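Local coordinates for protein SOXX (Paracoccus pantotrophus, PDB 2C1D) that probably carries electrons through a covalently bound heme c, as one subunit of the SoxXA cytochrome complex that initiates chemotrophic sulfur oxidation, at residues B[65-76]-B[126-137]. Sequence-based numbering, arbitrary orientation.
Sequences GAGDRWTEAQLR and EDVVAFLVTLKE. With HEC (heme c), chain O.
In this class I-like cytochrome c fold, the C-terminal helix 122-133 packs against helices 66-69 and 72-81 beside the heme c pocket. The short axes of 72-76 and 126-133 cross at 133°, 9.4 Å apart. Leu75 points into the junction, and its CD1 meets Val133 CG2 at 3.8 Å and also touches Leu132 CB. Val129 sits against the backbone of 72-76, with CG2 3.5 Å from Arg76 CA. At one end, Arg76 grips Glu126 side-on. Arg76 NE donates to Glu126 OE2 (2.8 Å) and Arg76 NH2 to Glu126 OE1 (3.0 Å), both on syn lone pairs, with the two planes nearly coplanar. Arg76 NH2 also bonds Glu72 OE2, and NH1 reaches the Val15 carbonyl. The bend at chi3 (-61°) turns the guanidinium toward Glu126. A leucine in place of Arg76 would probably leave Glu72 and Glu126 without their shared positive mate and the Val15 carbonyl without this donor. At the other end, Gly67 lies so close to the backbone of 132-135 that a CB would clash with the carbonyls of Leu132, Val133 and Leu135. Arg69 and Trp70 turn to the heme, where Trp70 NE1 and Arg69 NE both donate to propionate O1A. Near the C-terminus, Glu137 N donates to the syn lone pair of Asp68 OD2 at 2.6 Å.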
ATOM      1  N   GLY B  65     -15.296  -1.412 -27.379  1.00 35.88           N
ATOM      2  CA  GLY B  65     -16.629  -0.865 -27.564  1.00 35.79           C
ATOM      3  C   GLY B  65     -16.819   0.545 -27.031  1.00 35.65           C
ATOM      4  O   GLY B  65     -17.904   1.090 -27.157  1.00 35.49           O
ATOM      5  N   ALA B  66     -15.801   1.173 -26.444  1.00 35.72           N
ATOM      6  CA  ALA B  66     -16.002   2.544 -25.945  1.00 36.25           C
ATOM      7  C   ALA B  66     -16.250   3.522 -27.111  1.00 36.33           C
ATOM      8  O   ALA B  66     -16.857   4.564 -26.929  1.00 36.23           O
ATOM      9  CB  ALA B  66     -14.813   3.024 -25.051  1.00 36.56           C
ATOM     10  N   GLY B  67     -15.780   3.168 -28.301  1.00 38.17           N
ATOM     11  CA  GLY B  67     -16.040   3.939 -29.508  1.00 39.55           C
ATOM     12  C   GLY B  67     -17.525   3.991 -29.876  1.00 40.81           C
ATOM     13  O   GLY B  67     -17.946   4.920 -30.561  1.00 40.71           O
ATOM     14  N   ASP B  68     -18.289   2.999 -29.405  1.00 42.28           N
ATOM     15  CA  ASP B  68     -19.753   2.924 -29.570  1.00 43.24           C
ATOM     16  C   ASP B  68     -20.530   3.602 -28.445  1.00 42.79           C
ATOM     17  O   ASP B  68     -21.661   4.049 -28.649  1.00 43.24           O
ATOM     18  CB  ASP B  68     -20.241   1.457 -29.554  1.00 43.88           C
ATOM     19  CG  ASP B  68     -19.685   0.603 -30.687  1.00 46.55           C
ATOM     20  OD1 ASP B  68     -19.786   1.006 -31.880  1.00 48.84           O
ATOM     21  OD2 ASP B  68     -19.171  -0.534 -30.465  1.00 49.13           O
ATOM     22  N   ARG B  69     -19.965   3.609 -27.238  1.00 42.15           N
ATOM     23  CA  ARG B  69     -20.666   4.072 -26.048  1.00 41.11           C
ATOM     24  C   ARG B  69     -20.597   5.578 -25.865  1.00 40.70           C
ATOM     25  O   ARG B  69     -21.442   6.167 -25.166  1.00 40.34           O
ATOM     26  CB  ARG B  69     -20.075   3.410 -24.792  1.00 41.43           C
ATOM     27  CG  ARG B  69     -20.105   1.883 -24.798  1.00 41.94           C
ATOM     28  CD  ARG B  69     -19.827   1.236 -23.424  1.00 42.66           C
ATOM     29  NE  ARG B  69     -18.395   1.187 -23.109  1.00 40.68           N
ATOM     30  CZ  ARG B  69     -17.562   0.223 -23.495  1.00 40.99           C
ATOM     31  NH1 ARG B  69     -17.990  -0.793 -24.235  1.00 40.05           N
ATOM     32  NH2 ARG B  69     -16.279   0.270 -23.143  1.00 39.17           N
ATOM     33  N   TRP B  70     -19.571   6.195 -26.463  1.00 39.60           N
ATOM     34  CA  TRP B  70     -19.298   7.613 -26.268  1.00 39.34           C
ATOM     35  C   TRP B  70     -18.950   8.296 -27.582  1.00 38.98           C
ATOM     36  O   TRP B  70     -18.357   7.692 -28.471  1.00 39.55           O
ATOM     37  CB  TRP B  70     -18.111   7.806 -25.314  1.00 39.44           C
ATOM     38  CG  TRP B  70     -18.210   7.055 -24.044  1.00 38.08           C
ATOM     39  CD1 TRP B  70     -17.635   5.863 -23.760  1.00 37.72           C
ATOM     40  CD2 TRP B  70     -18.934   7.441 -22.879  1.00 37.20           C
ATOM     41  NE1 TRP B  70     -17.950   5.479 -22.481  1.00 36.94           N
ATOM     42  CE2 TRP B  70     -18.737   6.439 -21.913  1.00 36.75           C
ATOM     43  CE3 TRP B  70     -19.725   8.548 -22.543  1.00 37.41           C
ATOM     44  CZ2 TRP B  70     -19.309   6.494 -20.653  1.00 38.09           C
ATOM     45  CZ3 TRP B  70     -20.276   8.621 -21.300  1.00 37.66           C
ATOM     46  CH2 TRP B  70     -20.073   7.590 -20.358  1.00 39.17           C
ATOM     47  N   THR B  71     -19.291   9.574 -27.681  1.00 39.22           N
ATOM     48  CA  THR B  71     -18.848  10.400 -28.802  1.00 39.01           C
ATOM     49  C   THR B  71     -17.396  10.781 -28.560  1.00 39.21           C
ATOM     50  O   THR B  71     -16.917  10.742 -27.423  1.00 38.61           O
ATOM     51  CB  THR B  71     -19.648  11.707 -28.897  1.00 39.21           C
ATOM     52  OG1 THR B  71     -19.423  12.486 -27.731  1.00 37.23           O
ATOM     53  CG2 THR B  71     -21.179  11.476 -28.909  1.00 40.48           C
ATOM     54  N   GLU B  72     -16.723  11.195 -29.623  1.00 38.62           N
ATOM     55  CA  GLU B  72     -15.400  11.802 -29.511  1.00 38.61           C
ATOM     56  C   GLU B  72     -15.304  12.793 -28.350  1.00 37.66           C
ATOM     57  O   GLU B  72     -14.364  12.720 -27.554  1.00 37.65           O
ATOM     58  CB  GLU B  72     -15.023  12.482 -30.825  1.00 38.61           C
ATOM     59  CG  GLU B  72     -13.678  13.193 -30.827  1.00 40.35           C
ATOM     60  CD  GLU B  72     -13.387  13.878 -32.146  1.00 41.56           C
ATOM     61  OE1 GLU B  72     -14.195  13.783 -33.077  1.00 44.15           O
ATOM     62  OE2 GLU B  72     -12.351  14.539 -32.249  1.00 44.45           O
ATOM     63  N   ALA B  73     -16.274  13.697 -28.227  1.00 36.42           N
ATOM     64  CA  ALA B  73     -16.207  14.750 -27.216  1.00 35.02           C
ATOM     65  C   ALA B  73     -16.314  14.191 -25.810  1.00 34.22           C
ATOM     66  O   ALA B  73     -15.667  14.662 -24.875  1.00 33.04           O
ATOM     67  CB  ALA B  73     -17.315  15.781 -27.434  1.00 35.39           C
ATOM     68  N   GLN B  74     -17.175  13.208 -25.642  1.00 33.08           N
ATOM     69  CA  GLN B  74     -17.274  12.541 -24.350  1.00 32.61           C
ATOM     70  C   GLN B  74     -15.949  11.853 -23.993  1.00 31.88           C
ATOM     71  O   GLN B  74     -15.510  11.925 -22.861  1.00 31.91           O
ATOM     72  CB  GLN B  74     -18.431  11.557 -24.364  1.00 32.50           C
ATOM     73  CG  GLN B  74     -19.753  12.303 -24.347  1.00 32.63           C
ATOM     74  CD  GLN B  74     -20.975  11.436 -24.588  1.00 34.00           C
ATOM     75  OE1 GLN B  74     -20.937  10.446 -25.332  1.00 35.56           O
ATOM     76  NE2 GLN B  74     -22.075  11.828 -23.968  1.00 35.37           N
ATOM     77  N   LEU B  75     -15.344  11.185 -24.972  1.00 31.41           N
ATOM     78  CA  LEU B  75     -14.127  10.426 -24.743  1.00 31.52           C
ATOM     79  C   LEU B  75     -13.017  11.392 -24.348  1.00 31.31           C
ATOM     80  O   LEU B  75     -12.267  11.108 -23.437  1.00 30.88           O
ATOM     81  CB  LEU B  75     -13.755   9.589 -25.966  1.00 31.06           C
ATOM     82  CG  LEU B  75     -14.694   8.424 -26.320  1.00 32.00           C
ATOM     83  CD1 LEU B  75     -14.388   7.879 -27.696  1.00 31.61           C
ATOM     84  CD2 LEU B  75     -14.613   7.305 -25.284  1.00 32.30           C
ATOM     85  N   ARG B  76     -12.957  12.566 -24.983  1.00 31.06           N
ATOM     86  CA  ARG B  76     -11.927  13.565 -24.650  1.00 31.53           C
ATOM     87  C   ARG B  76     -12.041  13.996 -23.205  1.00 31.22           C
ATOM     88  O   ARG B  76     -11.053  14.037 -22.463  1.00 30.62           O
ATOM     89  CB  ARG B  76     -12.036  14.773 -25.597  1.00 31.75           C
ATOM     90  CG  ARG B  76     -11.139  15.968 -25.294  1.00 31.09           C
ATOM     91  CD  ARG B  76     -11.292  17.093 -26.332  1.00 29.62           C
ATOM     92  NE  ARG B  76     -10.923  16.604 -27.654  1.00 29.34           N
ATOM     93  CZ  ARG B  76     -11.744  16.439 -28.693  1.00 30.03           C
ATOM     94  NH1 ARG B  76     -13.047  16.711 -28.635  1.00 31.62           N
ATOM     95  NH2 ARG B  76     -11.242  15.978 -29.818  1.00 31.27           N
ATOM     96  N   GLU B 126      -5.315  13.648 -27.287  1.00 28.30           N
ATOM     97  CA  GLU B 126      -5.969  13.567 -28.591  1.00 27.98           C
ATOM     98  C   GLU B 126      -5.658  12.245 -29.284  1.00 28.75           C
ATOM     99  O   GLU B 126      -6.529  11.660 -29.952  1.00 28.17           O
ATOM    100  CB  GLU B 126      -5.557  14.750 -29.486  1.00 28.31           C
ATOM    101  CG  GLU B 126      -6.080  16.100 -28.997  1.00 27.46           C
ATOM    102  CD  GLU B 126      -7.592  16.197 -28.939  1.00 25.25           C
ATOM    103  OE1 GLU B 126      -8.254  15.633 -29.831  1.00 27.67           O
ATOM    104  OE2 GLU B 126      -8.122  16.832 -28.002  1.00 27.78           O
ATOM    105  N   ASP B 127      -4.416  11.776 -29.113  1.00 28.33           N
ATOM    106  CA  ASP B 127      -3.946  10.521 -29.658  1.00 28.86           C
ATOM    107  C   ASP B 127      -4.677   9.315 -29.031  1.00 29.27           C
ATOM    108  O   ASP B 127      -5.029   8.347 -29.741  1.00 30.02           O
ATOM    109  CB  ASP B 127      -2.425  10.380 -29.447  1.00 28.84           C
ATOM    110  CG  ASP B 127      -1.592  11.339 -30.318  1.00 30.90           C
ATOM    111  OD1 ASP B 127      -2.113  11.998 -31.243  1.00 28.45           O
ATOM    112  OD2 ASP B 127      -0.356  11.483 -30.156  1.00 32.45           O
ATOM    113  N   VAL B 128      -4.920   9.382 -27.723  1.00 29.27           N
ATOM    114  CA  VAL B 128      -5.619   8.323 -27.008  1.00 29.36           C
ATOM    115  C   VAL B 128      -7.085   8.320 -27.482  1.00 29.85           C
ATOM    116  O   VAL B 128      -7.609   7.289 -27.841  1.00 30.58           O
ATOM    117  CB  VAL B 128      -5.524   8.512 -25.500  1.00 29.23           C
ATOM    118  CG1 VAL B 128      -6.535   7.605 -24.759  1.00 29.18           C
ATOM    119  CG2 VAL B 128      -4.078   8.221 -25.030  1.00 29.70           C
ATOM    120  N   VAL B 129      -7.704   9.493 -27.523  1.00 30.14           N
ATOM    121  CA  VAL B 129      -9.083   9.644 -27.996  1.00 30.48           C
ATOM    122  C   VAL B 129      -9.282   9.054 -29.396  1.00 31.20           C
ATOM    123  O   VAL B 129     -10.268   8.355 -29.631  1.00 31.21           O
ATOM    124  CB  VAL B 129      -9.534  11.113 -27.971  1.00 29.71           C
ATOM    125  CG1 VAL B 129     -10.851  11.311 -28.716  1.00 30.66           C
ATOM    126  CG2 VAL B 129      -9.686  11.599 -26.559  1.00 30.56           C
ATOM    127  N   ALA B 130      -8.349   9.322 -30.305  1.00 31.24           N
ATOM    128  CA  ALA B 130      -8.458   8.866 -31.681  1.00 31.59           C
ATOM    129  C   ALA B 130      -8.451   7.343 -31.740  1.00 32.64           C
ATOM    130  O   ALA B 130      -9.119   6.737 -32.587  1.00 32.02           O
ATOM    131  CB  ALA B 130      -7.340   9.422 -32.523  1.00 31.91           C
ATOM    132  N   PHE B 131      -7.708   6.716 -30.833  1.00 32.64           N
ATOM    133  CA  PHE B 131      -7.740   5.270 -30.766  1.00 33.71           C
ATOM    134  C   PHE B 131      -9.061   4.788 -30.166  1.00 33.43           C
ATOM    135  O   PHE B 131      -9.639   3.846 -30.676  1.00 34.36           O
ATOM    136  CB  PHE B 131      -6.565   4.681 -30.000  1.00 33.35           C
ATOM    137  CG  PHE B 131      -6.616   3.200 -29.929  1.00 33.83           C
ATOM    138  CD1 PHE B 131      -6.330   2.441 -31.054  1.00 34.21           C
ATOM    139  CD2 PHE B 131      -7.024   2.558 -28.761  1.00 34.11           C
ATOM    140  CE1 PHE B 131      -6.420   1.065 -31.014  1.00 35.15           C
ATOM    141  CE2 PHE B 131      -7.102   1.182 -28.707  1.00 33.08           C
ATOM    142  CZ  PHE B 131      -6.794   0.431 -29.828  1.00 33.73           C
ATOM    143  N   LEU B 132      -9.532   5.442 -29.109  1.00 33.58           N
ATOM    144  CA  LEU B 132     -10.754   5.035 -28.445  1.00 34.26           C
ATOM    145  C   LEU B 132     -11.952   5.087 -29.401  1.00 35.20           C
ATOM    146  O   LEU B 132     -12.863   4.273 -29.307  1.00 34.59           O
ATOM    147  CB  LEU B 132     -11.022   5.900 -27.222  1.00 33.81           C
ATOM    148  CG  LEU B 132     -10.055   5.718 -26.042  1.00 32.91           C
ATOM    149  CD1 LEU B 132     -10.213   6.851 -25.081  1.00 31.70           C
ATOM    150  CD2 LEU B 132     -10.257   4.398 -25.325  1.00 33.40           C
ATOM    151  N   VAL B 133     -11.943   6.047 -30.322  1.00 35.61           N
ATOM    152  CA  VAL B 133     -13.019   6.166 -31.299  1.00 36.64           C
ATOM    153  C   VAL B 133     -13.086   4.927 -32.211  1.00 36.99           C
ATOM    154  O   VAL B 133     -14.162   4.573 -32.657  1.00 37.52           O
ATOM    155  CB  VAL B 133     -12.896   7.514 -32.107  1.00 36.68           C
ATOM    156  CG1 VAL B 133     -13.765   7.515 -33.351  1.00 38.18           C
ATOM    157  CG2 VAL B 133     -13.264   8.690 -31.217  1.00 36.06           C
ATOM    158  N   THR B 134     -11.954   4.259 -32.461  1.00 37.91           N
ATOM    159  CA  THR B 134     -11.940   3.092 -33.343  1.00 38.64           C
ATOM    160  C   THR B 134     -12.473   1.826 -32.695  1.00 39.66           C
ATOM    161  O   THR B 134     -12.666   0.833 -33.385  1.00 39.22           O
ATOM    162  CB  THR B 134     -10.529   2.760 -33.950  1.00 38.54           C
ATOM    163  OG1 THR B 134      -9.607   2.320 -32.934  1.00 36.61           O
ATOM    164  CG2 THR B 134      -9.887   3.977 -34.580  1.00 39.28           C
ATOM    165  N   LEU B 135     -12.646   1.841 -31.378  1.00 41.00           N
ATOM    166  CA  LEU B 135     -13.015   0.635 -30.641  1.00 42.23           C
ATOM    167  C   LEU B 135     -14.516   0.449 -30.743  1.00 44.28           C
ATOM    168  O   LEU B 135     -15.270   0.835 -29.852  1.00 43.46           O
ATOM    169  CB  LEU B 135     -12.562   0.727 -29.177  1.00 41.62           C
ATOM    170  CG  LEU B 135     -11.055   0.683 -28.936  1.00 40.75           C
ATOM    171  CD1 LEU B 135     -10.727   1.005 -27.474  1.00 40.99           C
ATOM    172  CD2 LEU B 135     -10.484  -0.680 -29.336  1.00 40.51           C
ATOM    173  N   LYS B 136     -14.927  -0.150 -31.854  1.00 47.58           N
ATOM    174  CA  LYS B 136     -16.331  -0.320 -32.181  1.00 50.48           C
ATOM    175  C   LYS B 136     -16.691  -1.795 -32.311  1.00 52.54           C
ATOM    176  O   LYS B 136     -15.822  -2.642 -32.559  1.00 53.14           O
ATOM    177  CB  LYS B 136     -16.635   0.388 -33.508  1.00 50.67           C
ATOM    178  CG  LYS B 136     -16.792   1.900 -33.395  1.00 52.05           C
ATOM    179  CD  LYS B 136     -16.347   2.612 -34.692  1.00 53.96           C
ATOM    180  CE  LYS B 136     -16.797   4.092 -34.768  1.00 54.73           C
ATOM    181  NZ  LYS B 136     -17.379   4.641 -33.505  1.00 54.75           N
ATOM    182  N   GLU B 137     -17.985  -2.077 -32.173  1.00 55.26           N
ATOM    183  CA  GLU B 137     -18.590  -3.364 -32.545  1.00 57.41           C
ATOM    184  C   GLU B 137     -18.246  -4.476 -31.563  1.00 58.70           C
ATOM    185  O   GLU B 137     -18.831  -5.562 -31.641  1.00 60.32           O
ATOM    186  CB  GLU B 137     -18.217  -3.780 -34.000  1.00 57.76           C
ATOM    187  CG  GLU B 137     -18.491  -2.698 -35.050  1.00 58.64           C
ATOM    188  CD  GLU B 137     -18.193  -3.109 -36.484  1.00 60.34           C
ATOM    189  OE1 GLU B 137     -17.076  -2.811 -36.986  1.00 62.44           O
ATOM    190  OE2 GLU B 137     -19.092  -3.702 -37.125  1.00 60.05           O
TER
HETATM  191 FE   HEC O1158     -10.511   4.465 -17.203  1.00 29.40          FE
HETATM  192  CHA HEC O1158     -13.918   4.490 -17.015  1.00 32.36           C
HETATM  193  CHB HEC O1158     -10.651   5.132 -20.518  1.00 31.67           C
HETATM  194  CHC HEC O1158      -7.135   4.708 -17.273  1.00 27.20           C
HETATM  195  CHD HEC O1158     -10.315   3.376 -13.920  1.00 28.39           C
HETATM  196  NA  HEC O1158     -12.017   4.785 -18.521  1.00 29.99           N
HETATM  197  C1A HEC O1158     -13.349   4.694 -18.245  1.00 31.40           C
HETATM  198  C2A HEC O1158     -14.066   4.868 -19.489  1.00 32.02           C
HETATM  199  C3A HEC O1158     -13.163   5.045 -20.475  1.00 31.84           C
HETATM  200  C4A HEC O1158     -11.849   5.001 -19.861  1.00 30.94           C
HETATM  201  CMA HEC O1158     -13.375   5.268 -21.984  1.00 31.53           C
HETATM  202  CAA HEC O1158     -15.593   4.855 -19.573  1.00 35.59           C
HETATM  203  CBA HEC O1158     -16.162   3.472 -19.291  1.00 35.74           C
HETATM  204  CGA HEC O1158     -16.099   2.747 -20.582  1.00 36.99           C
HETATM  205  O1A HEC O1158     -16.847   3.164 -21.493  1.00 39.42           O
HETATM  206  O2A HEC O1158     -15.316   1.777 -20.719  1.00 37.19           O
HETATM  207  NB  HEC O1158      -9.167   4.813 -18.611  1.00 26.74           N
HETATM  208  C1B HEC O1158      -9.427   5.149 -19.921  1.00 30.35           C
HETATM  209  C2B HEC O1158      -8.186   5.545 -20.565  1.00 29.99           C
HETATM  210  C3B HEC O1158      -7.201   5.413 -19.672  1.00 26.65           C
HETATM  211  C4B HEC O1158      -7.811   4.969 -18.431  1.00 27.24           C
HETATM  212  CMB HEC O1158      -8.062   5.941 -22.044  1.00 29.38           C
HETATM  213  CAB HEC O1158      -5.697   5.732 -19.919  1.00 27.06           C
HETATM  214  CBB HEC O1158      -5.532   7.013 -20.399  1.00 25.35           C
HETATM  215  NC  HEC O1158      -8.964   4.089 -15.835  1.00 26.42           N
HETATM  216  C1C HEC O1158      -7.651   4.270 -16.089  1.00 27.05           C
HETATM  217  C2C HEC O1158      -6.905   3.828 -14.913  1.00 26.20           C
HETATM  218  C3C HEC O1158      -7.788   3.599 -13.928  1.00 27.27           C
HETATM  219  C4C HEC O1158      -9.112   3.658 -14.541  1.00 27.24           C
HETATM  220  CMC HEC O1158      -5.393   4.029 -14.723  1.00 27.60           C
HETATM  221  CAC HEC O1158      -7.532   3.135 -12.448  1.00 29.35           C
HETATM  222  CBC HEC O1158      -6.726   3.848 -11.648  1.00 30.19           C
HETATM  223  ND  HEC O1158     -11.900   4.025 -15.681  1.00 30.08           N
HETATM  224  C1D HEC O1158     -11.594   3.558 -14.410  1.00 29.25           C
HETATM  225  C2D HEC O1158     -12.827   3.308 -13.697  1.00 32.10           C
HETATM  226  C3D HEC O1158     -13.951   3.660 -14.680  1.00 33.34           C
HETATM  227  C4D HEC O1158     -13.274   4.079 -15.876  1.00 32.08           C
HETATM  228  CMD HEC O1158     -13.002   2.787 -12.244  1.00 32.92           C
HETATM  229  CAD HEC O1158     -15.492   3.570 -14.482  1.00 34.24           C
HETATM  230  CBD HEC O1158     -15.983   4.919 -13.961  1.00 37.71           C
HETATM  231  CGD HEC O1158     -16.746   4.785 -12.659  1.00 40.98           C
HETATM  232  O1D HEC O1158     -16.172   5.121 -11.568  1.00 43.13           O
HETATM  233  O2D HEC O1158     -17.928   4.332 -12.749  1.00 42.64           O